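Local coordinates for protein cytochrome c552 (Thermochromatium tepidum, PDB 5ZE8) that probably carries electrons at low potential through five heme c groups in a thermophilic purple sulfur photosynthetic bacterium, at residues A129-K134 against A268-G273; N137-A142 against C228-D233; G244-A249 against D375-P380. One frame throughout, in Å; residues are numbered along the deposited sequence.

Contact 1: residues A129-K134 against A268-G273. With HEC (heme c), chain D.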
loop_
_atom_site.group_PDB
_atom_site.type_symbol
_atom_site.label_atom_id
_atom_site.label_comp_id
_atom_site.label_asym_id
_atom_site.label_seq_id
_atom_site.Cartn_x
_atom_site.Cartn_y
_atom_site.Cartn_z
ATOM N N ALA A 129 -11.021 0.858 13.810
ATOM C CA ALA A 129 -11.395 1.271 12.450
ATOM C C ALA A 129 -11.602 0.079 11.586
ATOM O O ALA A 129 -12.612 -0.002 10.919
ATOM C CB ALA A 129 -10.373 2.208 11.854
ATOM N N CYS A 130 -10.676 -0.853 11.596
ATOM C CA CYS A 130 -10.889 -2.022 10.772
ATOM C C CYS A 130 -11.945 -2.948 11.381
ATOM O O CYS A 130 -12.748 -3.542 10.625
ATOM C CB CYS A 130 -9.611 -2.814 10.647
ATOM S SG CYS A 130 -8.556 -2.152 9.359
ATOM N N HIS A 131 -11.925 -3.115 12.705
ATOM C CA HIS A 131 -12.788 -4.102 13.320
ATOM C C HIS A 131 -14.225 -3.656 13.578
ATOM O O HIS A 131 -14.983 -4.396 14.177
ATOM C CB HIS A 131 -12.148 -4.760 14.595
ATOM C CG HIS A 131 -11.039 -5.696 14.256
ATOM N ND1 HIS A 131 -11.294 -7.017 13.862
ATOM C CD2 HIS A 131 -9.677 -5.524 14.186
ATOM C CE1 HIS A 131 -10.114 -7.567 13.565
ATOM N NE2 HIS A 131 -9.130 -6.711 13.769
ATOM N N THR A 132 -14.591 -2.484 13.067
ATOM C CA THR A 132 -16.038 -2.065 13.095
ATOM C C THR A 132 -16.645 -2.046 11.672
ATOM O O THR A 132 -17.789 -1.626 11.515
ATOM C CB THR A 132 -16.288 -0.778 13.914
ATOM O OG1 THR A 132 -15.514 0.285 13.445
ATOM C CG2 THR A 132 -16.020 -1.036 15.402
ATOM N N LEU A 133 -15.867 -2.377 10.638
ATOM C CA LEU A 133 -16.410 -2.474 9.258
ATOM C C LEU A 133 -17.293 -3.698 9.248
ATOM O O LEU A 133 -16.863 -4.772 9.605
ATOM C CB LEU A 133 -15.277 -2.676 8.288
ATOM C CG LEU A 133 -14.246 -1.551 8.202
ATOM C CD1 LEU A 133 -13.151 -2.000 7.246
ATOM C CD2 LEU A 133 -14.827 -0.187 7.891
ATOM N N LYS A 134 -18.573 -3.540 8.866
ATOM C CA LYS A 134 -19.530 -4.644 8.927
ATOM C C LYS A 134 -19.904 -5.252 7.573
ATOM O O LYS A 134 -19.766 -6.453 7.393
ATOM C CB LYS A 134 -20.755 -4.280 9.709
ATOM C CG LYS A 134 -21.673 -5.455 9.915
ATOM C CD LYS A 134 -22.858 -5.036 10.744
ATOM C CE LYS A 134 -23.780 -6.202 10.941
ATOM N NZ LYS A 134 -24.952 -5.660 11.682
ATOM N N ALA A 268 -2.934 -14.270 12.789
ATOM C CA ALA A 268 -2.826 -13.440 11.537
ATOM C C ALA A 268 -1.906 -12.238 11.807
ATOM O O ALA A 268 -2.123 -11.410 12.720
ATOM C CB ALA A 268 -4.196 -12.959 11.010
ATOM N N ASP A 269 -0.780 -12.211 11.133
ATOM C CA ASP A 269 0.206 -11.156 11.223
ATOM C C ASP A 269 -0.401 -9.805 10.750
ATOM O O ASP A 269 -0.962 -9.707 9.649
ATOM C CB ASP A 269 1.423 -11.504 10.385
ATOM C CG ASP A 269 2.630 -10.615 10.661
ATOM O OD1 ASP A 269 2.560 -9.449 11.030
ATOM O OD2 ASP A 269 3.773 -11.101 10.620
ATOM N N HIS A 270 -0.377 -8.828 11.663
ATOM C CA HIS A 270 -0.915 -7.467 11.371
ATOM C C HIS A 270 0.147 -6.458 10.911
ATOM O O HIS A 270 -0.131 -5.241 10.796
ATOM C CB HIS A 270 -1.663 -6.954 12.550
ATOM C CG HIS A 270 -3.035 -7.498 12.707
ATOM N ND1 HIS A 270 -3.322 -8.856 12.883
ATOM C CD2 HIS A 270 -4.217 -6.832 12.817
ATOM C CE1 HIS A 270 -4.644 -8.948 13.121
ATOM N NE2 HIS A 270 -5.198 -7.744 13.043
ATOM N N SER A 271 1.351 -6.872 10.614
ATOM C CA SER A 271 2.395 -5.909 10.149
ATOM C C SER A 271 2.012 -5.261 8.824
ATOM O O SER A 271 2.309 -4.069 8.675
ATOM C CB SER A 271 3.761 -6.630 9.929
ATOM O OG SER A 271 4.259 -7.146 11.189
ATOM N N MET A 272 1.514 -6.053 7.859
ATOM C CA MET A 272 0.969 -5.524 6.600
ATOM C C MET A 272 1.931 -4.531 5.941
ATOM O O MET A 272 1.586 -3.391 5.593
ATOM C CB MET A 272 -0.415 -4.931 6.877
ATOM C CG MET A 272 -1.371 -6.020 7.349
ATOM S SD MET A 272 -3.114 -5.449 7.385
ATOM C CE MET A 272 -3.533 -5.812 9.025
ATOM N N GLY A 273 3.147 -4.974 5.786
ATOM C CA GLY A 273 4.161 -4.229 5.078
ATOM C C GLY A 273 4.096 -4.333 3.561
ATOM O O GLY A 273 3.734 -5.356 2.968
HETATM FE FE HEC D . -7.174 -7.212 13.382
HETATM C CHA HEC D . -7.875 -10.566 12.775
HETATM C CHB HEC D . -7.046 -7.832 16.695
HETATM C CHC HEC D . -5.848 -4.023 13.912
HETATM C CHD HEC D . -7.932 -6.431 10.186
HETATM N NA HEC D . -7.391 -8.842 14.493
HETATM C C1A HEC D . -7.646 -10.122 14.078
HETATM C C2A HEC D . -7.589 -11.011 15.205
HETATM C C3A HEC D . -7.374 -10.226 16.335
HETATM C C4A HEC D . -7.254 -8.908 15.867
HETATM C CMA HEC D . -7.228 -10.639 17.802
HETATM C CAA HEC D . -7.686 -12.547 15.091
HETATM C CBA HEC D . -6.244 -13.029 14.883
HETATM C CGA HEC D . -6.183 -14.542 14.784
HETATM O O1A HEC D . -6.858 -15.259 15.577
HETATM O O2A HEC D . -5.339 -15.065 14.038
HETATM N NB HEC D . -6.573 -6.114 14.992
HETATM C C1B HEC D . -6.660 -6.572 16.231
HETATM C C2B HEC D . -6.148 -5.539 17.115
HETATM C C3B HEC D . -5.758 -4.488 16.362
HETATM C C4B HEC D . -6.076 -4.841 15.001
HETATM C CMB HEC D . -5.988 -5.696 18.610
HETATM C CAB HEC D . -5.032 -3.254 16.676
HETATM C CBB HEC D . -3.821 -3.374 17.370
HETATM N NC HEC D . -6.942 -5.570 12.272
HETATM C C1C HEC D . -6.340 -4.363 12.613
HETATM C C2C HEC D . -6.329 -3.478 11.514
HETATM C C3C HEC D . -6.994 -4.093 10.459
HETATM C C4C HEC D . -7.333 -5.426 10.943
HETATM C CMC HEC D . -5.831 -2.051 11.600
HETATM C CAC HEC D . -7.244 -3.547 9.087
HETATM C CBC HEC D . -6.160 -2.987 8.321
HETATM N ND HEC D . -7.759 -8.256 11.842
HETATM C C1D HEC D . -8.049 -7.749 10.588
HETATM C C2D HEC D . -8.472 -8.823 9.643
HETATM C C3D HEC D . -8.448 -9.961 10.375
HETATM C C4D HEC D . -7.999 -9.628 11.753
HETATM C CMD HEC D . -8.976 -8.644 8.250
HETATM C CAD HEC D . -8.816 -11.327 9.876
HETATM C CBD HEC D . -7.633 -11.997 9.167
HETATM C CGD HEC D . -8.122 -13.165 8.322
HETATM O O1D HEC D . -7.973 -13.182 7.093
HETATM O O2D HEC D . -8.568 -14.144 8.894
#
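H131 and H270 approach each other through the iron of one heme c (chain D), their NE2 atoms 4.1 Å apart on nearly opposite ends of a line through the metal. Along 268-273, the first hold on the cofactor is a backbone one: A268 N donates to propionate oxygen O2A of the heme at 2.8 Å. The carbonyl of the same residue turns to the axial ligand, and H270 ND1 gives its hydrogen to A268 O at 2.8 Å. This oxygen sits in the plane of the imidazole, whereas the donor stands well above the carbonyl plane. At D269 the carboxylate closes an Asx turn, OD1 taking both the backbone N and OG of S271. With chi1 of -79°, H270 carries its ring beside its own backbone N and delivers NE2 to the iron at 2.1 Å. M272 follows with a bent chain whose CE lies 3.9 Å from vinyl-derived CBC of the heme. From the other side, H131 NE2 binds the heme FE at 2.1 Å, its ring within about 25° of the H270 ring. C130 SG is joined to heme CAC by a covalent bond of 1.9 Å. C130 and H131 end a CXXCH heme-binding motif on helix 127-131, the hallmark of c-type cytochromes. H131 ND1 is also committed, to the backbone O of Q160. Bis-histidine ligation with both ND1 atoms bound to carbonyl oxygens fixes the rotation of the imidazoles and probably makes them stronger electron donors, which is consistent with a low-spin heme of low potential.

Contact 2: residues N137-A142 against C228-D233; sequences NGIQDA and CHDQRD. With HEC (heme c), chain E.
Q231, whose CB packs against I139 of the opposite segment, sends its amide NE2 to D233 OD1 in an almost perfectly straight bond of 2.7 Å and 178°. The acceptor uses its syn lone pair and lies in the amide plane, which fixes the rotation of the Q231 amide against the carboxylate two residues on. I139 is the part of 137-142 that reaches across. Its CG1 lies between the backbone N and the carbonyl carbon (chi1 60°), which projects CD1 into the angle between two side chains. There CD1 meets Q231 CB at 3.6 Å, the two chains crossing at about a right angle, and comes as close as 3.1 Å to D230 OD2, a tight approach of a methyl group to a carboxylate oxygen. The loop from strand 133-136 to strand 153-155 is thereby laid on the chain just behind a CXXCH motif: C228 and H229 complete this motif, C228 SG bonded to CAC of heme c (chain E). H229 NE2 binds FE of that heme at 2.1 Å, and H61 supplies the second axial nitrogen. A water adds a looser polar link, accepting from I139 N at 3.2 Å and donating a weak bond to D230 OD2.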
loop_
_atom_site.group_PDB
_atom_site.type_symbol
_atom_site.label_atom_id
_atom_site.label_comp_id
_atom_site.label_asym_id
_atom_site.label_seq_id
_atom_site.Cartn_x
_atom_site.Cartn_y
_atom_site.Cartn_z
ATOM N N ASN A 137 -20.230 -2.462 0.795
ATOM C CA ASN A 137 -21.264 -2.038 -0.234
ATOM C C ASN A 137 -20.700 -1.781 -1.622
ATOM O O ASN A 137 -21.480 -1.545 -2.534
ATOM C CB ASN A 137 -22.057 -0.869 0.257
ATOM C CG ASN A 137 -22.815 -1.220 1.513
ATOM O OD1 ASN A 137 -23.431 -2.286 1.576
ATOM N ND2 ASN A 137 -22.739 -0.368 2.509
ATOM N N GLY A 138 -19.392 -1.778 -1.771
ATOM C CA GLY A 138 -18.694 -1.379 -2.948
ATOM C C GLY A 138 -18.428 0.092 -2.976
ATOM O O GLY A 138 -19.068 0.909 -2.296
ATOM N N ILE A 139 -17.434 0.475 -3.754
ATOM C CA ILE A 139 -17.092 1.864 -3.859
ATOM C C ILE A 139 -17.994 2.715 -4.742
ATOM O O ILE A 139 -17.935 3.936 -4.660
ATOM C CB ILE A 139 -15.580 2.075 -4.177
ATOM C CG1 ILE A 139 -15.193 1.439 -5.456
ATOM C CG2 ILE A 139 -14.717 1.533 -2.987
ATOM C CD1 ILE A 139 -13.888 1.926 -6.021
ATOM N N GLN A 140 -18.758 2.109 -5.654
ATOM C CA GLN A 140 -19.575 2.920 -6.560
ATOM C C GLN A 140 -20.997 2.626 -6.144
ATOM O O GLN A 140 -21.409 1.433 -6.184
ATOM C CB GLN A 140 -19.417 2.425 -7.989
ATOM C CG GLN A 140 -20.295 3.166 -8.994
ATOM C CD GLN A 140 -20.708 2.310 -10.242
ATOM O OE1 GLN A 140 -21.721 1.539 -10.289
ATOM N NE2 GLN A 140 -19.980 2.496 -11.234
ATOM N N ASP A 141 -21.726 3.638 -5.803
ATOM C CA ASP A 141 -23.126 3.445 -5.520
ATOM C C ASP A 141 -23.966 3.321 -6.817
ATOM O O ASP A 141 -23.428 3.522 -7.927
ATOM C CB ASP A 141 -23.635 4.455 -4.510
ATOM C CG ASP A 141 -23.938 5.826 -5.088
ATOM O OD1 ASP A 141 -24.031 6.052 -6.338
ATOM O OD2 ASP A 141 -24.162 6.702 -4.244
ATOM N N ALA A 142 -25.249 2.976 -6.651
ATOM C CA ALA A 142 -26.176 2.792 -7.820
ATOM C C ALA A 142 -26.282 4.039 -8.742
ATOM O O ALA A 142 -26.569 3.868 -9.918
ATOM C CB ALA A 142 -27.573 2.423 -7.346
ATOM N N CYS A 228 -10.790 0.918 1.025
ATOM C CA CYS A 228 -9.586 1.780 1.010
ATOM C C CYS A 228 -8.623 1.478 -0.054
ATOM O O CYS A 228 -7.793 2.374 -0.371
ATOM C CB CYS A 228 -8.875 1.697 2.369
ATOM S SG CYS A 228 -10.006 2.167 3.710
ATOM N N HIS A 229 -8.635 0.259 -0.600
ATOM C CA HIS A 229 -7.626 -0.177 -1.558
ATOM C C HIS A 229 -8.115 -0.486 -2.968
ATOM O O HIS A 229 -7.252 -0.812 -3.838
ATOM C CB HIS A 229 -6.986 -1.413 -0.965
ATOM C CG HIS A 229 -5.961 -1.081 0.090
ATOM N ND1 HIS A 229 -4.681 -0.660 -0.262
ATOM C CD2 HIS A 229 -5.994 -1.186 1.449
ATOM C CE1 HIS A 229 -4.006 -0.504 0.889
ATOM N NE2 HIS A 229 -4.800 -0.771 1.922
ATOM N N ASP A 230 -9.418 -0.397 -3.249
ATOM C CA ASP A 230 -9.942 -0.827 -4.617
ATOM C C ASP A 230 -9.497 0.191 -5.642
ATOM O O ASP A 230 -8.770 -0.149 -6.617
ATOM C CB ASP A 230 -11.451 -1.035 -4.574
ATOM C CG ASP A 230 -12.058 -1.324 -5.880
ATOM O OD1 ASP A 230 -11.390 -1.557 -6.839
ATOM O OD2 ASP A 230 -13.292 -1.165 -5.987
ATOM N N GLN A 231 -9.852 1.453 -5.414
ATOM C CA GLN A 231 -9.656 2.458 -6.492
ATOM C C GLN A 231 -9.703 3.834 -5.887
ATOM O O GLN A 231 -10.337 4.009 -4.862
ATOM C CB GLN A 231 -10.698 2.284 -7.602
ATOM C CG GLN A 231 -10.396 3.037 -8.876
ATOM C CD GLN A 231 -11.136 2.589 -10.152
ATOM O OE1 GLN A 231 -11.406 1.401 -10.382
ATOM N NE2 GLN A 231 -11.413 3.560 -11.008
ATOM N N ARG A 232 -8.946 4.766 -6.470
ATOM C CA ARG A 232 -9.227 6.157 -6.227
ATOM C C ARG A 232 -9.013 6.884 -7.478
ATOM O O ARG A 232 -7.989 6.650 -8.143
ATOM C CB ARG A 232 -8.294 6.673 -5.108
ATOM C CG ARG A 232 -8.266 8.205 -5.069
ATOM C CD ARG A 232 -7.515 8.795 -3.904
ATOM N NE ARG A 232 -7.471 10.265 -4.009
ATOM C CZ ARG A 232 -6.365 11.011 -3.895
ATOM N NH1 ARG A 232 -6.498 12.315 -4.004
ATOM N NH2 ARG A 232 -5.149 10.487 -3.727
ATOM N N ASP A 233 -9.974 7.774 -7.825
ATOM C CA ASP A 233 -9.922 8.510 -9.091
ATOM C C ASP A 233 -9.697 9.965 -8.818
ATOM O O ASP A 233 -9.945 10.479 -7.717
ATOM C CB ASP A 233 -11.226 8.413 -9.832
ATOM C CG ASP A 233 -11.531 7.041 -10.383
ATOM O OD1 ASP A 233 -10.736 6.102 -10.359
ATOM O OD2 ASP A 233 -12.691 6.913 -10.914
HETATM FE FE HEC E . -4.243 -0.827 3.947
HETATM C CHA HEC E . -1.346 0.894 3.415
HETATM C CHB HEC E . -2.691 -3.743 3.039
HETATM C CHC HEC E . -7.057 -2.559 4.833
HETATM C CHD HEC E . -5.977 2.142 4.368
HETATM N NA HEC E . -2.403 -1.298 3.364
HETATM C C1A HEC E . -1.300 -0.475 3.200
HETATM C C2A HEC E . -0.144 -1.220 2.759
HETATM C C3A HEC E . -0.588 -2.493 2.611
HETATM C C4A HEC E . -1.944 -2.562 3.082
HETATM C CMA HEC E . 0.234 -3.713 2.190
HETATM C CAA HEC E . 1.181 -0.659 2.387
HETATM C CBA HEC E . 2.092 -0.604 3.611
HETATM C CGA HEC E . 3.427 0.052 3.243
HETATM O O1A HEC E . 3.485 1.181 2.715
HETATM O O2A HEC E . 4.519 -0.498 3.574
HETATM N NB HEC E . -4.745 -2.791 3.904
HETATM C C1B HEC E . -4.017 -3.835 3.454
HETATM C C2B HEC E . -4.798 -5.028 3.521
HETATM C C3B HEC E . -6.010 -4.716 4.016
HETATM C C4B HEC E . -5.953 -3.280 4.333
HETATM C CMB HEC E . -4.294 -6.395 3.068
HETATM C CAB HEC E . -7.148 -5.595 4.385
HETATM C CBB HEC E . -6.777 -6.719 5.213
HETATM N NC HEC E . -6.082 -0.336 4.501
HETATM C C1C HEC E . -7.092 -1.144 4.825
HETATM C C2C HEC E . -8.334 -0.429 5.217
HETATM C C3C HEC E . -8.011 0.874 5.061
HETATM C C4C HEC E . -6.633 0.961 4.621
HETATM C CMC HEC E . -9.656 -1.063 5.620
HETATM C CAC HEC E . -8.881 2.124 5.247
HETATM C CBC HEC E . -9.744 2.216 6.350
HETATM N ND HEC E . -3.748 1.065 3.877
HETATM C C1D HEC E . -4.580 2.166 4.053
HETATM C C2D HEC E . -3.828 3.405 3.946
HETATM C C3D HEC E . -2.552 3.078 3.713
HETATM C C4D HEC E . -2.509 1.592 3.685
HETATM C CMD HEC E . -4.468 4.732 4.066
HETATM C CAD HEC E . -1.389 4.076 3.473
HETATM C CBD HEC E . -1.087 4.947 4.657
HETATM C CGD HEC E . 0.121 5.829 4.369
HETATM O O1D HEC E . 1.098 5.460 3.650
HETATM O O2D HEC E . 0.114 6.985 4.893
HETATM O O HOH W 1 -16.610 -1.976 -5.577
#

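Contact 3: residues G244-A249 against D375-P380; sequences GKEFIA and DTRLQP
E246 reaches from helix 243-250 to R377, and the extended outer part of its side chain brings OE2 to the end of the guanidinium group. There NH1 and NH2 both donate to OE2, at 2.8 and 2.9 Å, in an end-on salt bridge. OE2 lies in the guanidinium plane, yet both nitrogens come from above the carboxylate plane and from the same face of it, because the two flat groups are turned 58° apart. The backbone O of E246 also packs against P380 CG at 3.4 Å, setting the CG corner of the proline ring against the helix backbone. R377 is steadied from its own segment by D375: NE and NH2 bind OD1 and OD2 side-on, each at 2.9 Å, while R377 N closes an Asx turn on OD1. A leucine in place of R377 would probably leave the carboxylates of E246 and D375 without their shared cation. The network thus joins a heme-domain helix to the loop after strand 371-375 of the C-terminal beta sheet. With two carboxylates on one guanidinium, the group probably carries a net negative charge, eased at E246 OE1 by the bonds from T314 OG1 and A311 N.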
loop_
_atom_site.group_PDB
_atom_site.type_symbol
_atom_site.label_atom_id
_atom_site.label_comp_id
_atom_site.label_asym_id
_atom_site.label_seq_id
_atom_site.Cartn_x
_atom_site.Cartn_y
_atom_site.Cartn_z
ATOM N N GLY A 244 -7.692 -2.782 -7.068
ATOM C CA GLY A 244 -8.862 -3.665 -7.462
ATOM C C GLY A 244 -9.127 -3.995 -8.894
ATOM O O GLY A 244 -9.436 -5.152 -9.199
ATOM N N LYS A 245 -8.985 -3.038 -9.824
ATOM C CA LYS A 245 -9.155 -3.333 -11.231
ATOM C C LYS A 245 -8.030 -4.213 -11.626
ATOM O O LYS A 245 -8.213 -5.106 -12.469
ATOM C CB LYS A 245 -9.146 -2.012 -12.044
ATOM C CG LYS A 245 -9.399 -2.094 -13.567
ATOM C CD LYS A 245 -9.592 -0.704 -14.233
ATOM C CE LYS A 245 -10.244 0.328 -13.312
ATOM N NZ LYS A 245 -10.597 1.582 -14.003
ATOM N N GLU A 246 -6.819 -4.000 -11.088
ATOM C CA GLU A 246 -5.734 -4.905 -11.469
ATOM C C GLU A 246 -6.015 -6.342 -11.030
ATOM O O GLU A 246 -5.891 -7.300 -11.813
ATOM C CB GLU A 246 -4.399 -4.470 -10.864
ATOM C CG GLU A 246 -3.924 -3.078 -11.325
ATOM C CD GLU A 246 -3.003 -2.373 -10.351
ATOM O OE1 GLU A 246 -2.514 -3.046 -9.424
ATOM O OE2 GLU A 246 -2.738 -1.134 -10.537
ATOM N N PHE A 247 -6.463 -6.450 -9.791
ATOM C CA PHE A 247 -6.786 -7.745 -9.179
ATOM C C PHE A 247 -7.881 -8.487 -9.967
ATOM O O PHE A 247 -7.744 -9.665 -10.262
ATOM C CB PHE A 247 -7.150 -7.583 -7.680
ATOM C CG PHE A 247 -7.240 -8.898 -6.985
ATOM C CD1 PHE A 247 -8.397 -9.641 -7.144
ATOM C CD2 PHE A 247 -6.166 -9.446 -6.359
ATOM C CE1 PHE A 247 -8.483 -10.911 -6.600
ATOM C CE2 PHE A 247 -6.251 -10.724 -5.784
ATOM C CZ PHE A 247 -7.400 -11.432 -5.921
ATOM N N ILE A 248 -8.917 -7.775 -10.403
ATOM C CA ILE A 248 -9.899 -8.359 -11.347
ATOM C C ILE A 248 -9.290 -8.831 -12.639
ATOM O O ILE A 248 -9.491 -10.012 -13.049
ATOM C CB ILE A 248 -11.046 -7.380 -11.621
ATOM C CG1 ILE A 248 -11.895 -7.292 -10.326
ATOM C CG2 ILE A 248 -11.858 -7.831 -12.837
ATOM C CD1 ILE A 248 -12.976 -6.231 -10.342
ATOM N N ALA A 249 -8.536 -7.954 -13.300
ATOM C CA ALA A 249 -8.017 -8.304 -14.581
ATOM C C ALA A 249 -7.183 -9.543 -14.536
ATOM O O ALA A 249 -7.226 -10.339 -15.490
ATOM C CB ALA A 249 -7.202 -7.129 -15.176
ATOM N N ASP A 375 1.292 2.917 -19.015
ATOM C CA ASP A 375 1.510 2.091 -17.826
ATOM C C ASP A 375 2.440 1.017 -18.169
ATOM O O ASP A 375 2.079 0.015 -18.861
ATOM C CB ASP A 375 0.199 1.442 -17.364
ATOM C CG ASP A 375 0.304 0.706 -16.068
ATOM O OD1 ASP A 375 1.385 0.632 -15.509
ATOM O OD2 ASP A 375 -0.723 0.117 -15.617
ATOM N N THR A 376 3.658 1.148 -17.656
ATOM C CA THR A 376 4.697 0.163 -17.923
ATOM C C THR A 376 5.004 -0.699 -16.715
ATOM O O THR A 376 5.975 -1.468 -16.701
ATOM C CB THR A 376 5.991 0.833 -18.338
ATOM O OG1 THR A 376 6.452 1.722 -17.370
ATOM C CG2 THR A 376 5.784 1.639 -19.623
ATOM N N ARG A 377 4.147 -0.561 -15.667
ATOM C CA ARG A 377 4.338 -1.408 -14.490
ATOM C C ARG A 377 4.191 -2.896 -14.884
ATOM O O ARG A 377 3.622 -3.240 -15.910
ATOM C CB ARG A 377 3.341 -1.016 -13.394
ATOM C CG ARG A 377 3.424 0.455 -12.922
ATOM C CD ARG A 377 2.277 0.860 -12.044
ATOM N NE ARG A 377 1.018 0.561 -12.659
ATOM C CZ ARG A 377 -0.111 0.135 -12.064
ATOM N NH1 ARG A 377 -0.223 -0.022 -10.744
ATOM N NH2 ARG A 377 -1.148 -0.146 -12.795
ATOM N N LEU A 378 4.736 -3.785 -14.056
ATOM C CA LEU A 378 4.498 -5.159 -14.297
ATOM C C LEU A 378 3.047 -5.442 -14.018
ATOM O O LEU A 378 2.554 -5.123 -12.912
ATOM C CB LEU A 378 5.367 -6.043 -13.408
ATOM C CG LEU A 378 6.898 -5.869 -13.494
ATOM C CD1 LEU A 378 7.612 -6.527 -12.314
ATOM C CD2 LEU A 378 7.351 -6.436 -14.820
ATOM N N GLN A 379 2.408 -6.161 -14.932
ATOM C CA GLN A 379 1.031 -6.500 -14.819
ATOM C C GLN A 379 0.838 -7.687 -13.912
ATOM O O GLN A 379 1.803 -8.372 -13.579
ATOM C CB GLN A 379 0.413 -6.694 -16.206
ATOM C CG GLN A 379 0.411 -5.368 -17.005
ATOM C CD GLN A 379 -0.349 -4.155 -16.329
ATOM O OE1 GLN A 379 0.182 -3.007 -16.221
ATOM N NE2 GLN A 379 -1.542 -4.413 -15.831
ATOM N N PRO A 380 -0.424 -7.907 -13.461
ATOM C CA PRO A 380 -0.585 -9.049 -12.528
ATOM C C PRO A 380 0.032 -10.310 -13.088
ATOM O O PRO A 380 -0.232 -10.652 -14.240
ATOM C CB PRO A 380 -2.084 -9.182 -12.449
ATOM C CG PRO A 380 -2.622 -7.834 -12.657
ATOM C CD PRO A 380 -1.687 -7.205 -13.663
#

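In the fold
From the N terminus, the chain first supplies 129-134 and, almost at once, 137-142. Contact 2 closes first, when 228-233 returns to 137-142 and sets the loop between strands 133-136 and 153-155 against the chain that follows heme-binding helix 226-229. Helix segment 244-249 follows, and then 268-273 closes the wider loop of contact 1, which encloses contact 2 entirely. Contact 3 opens within that loop but closes only at 375-380, so contacts 1 and 3 cross, and the C-terminal beta sheet is tied back to the multiheme part. Contacts 2 and 3, with centres about 17 Å apart, meet directly where D230 O lies 2.9 Å from G244 N, a probable hydrogen bond.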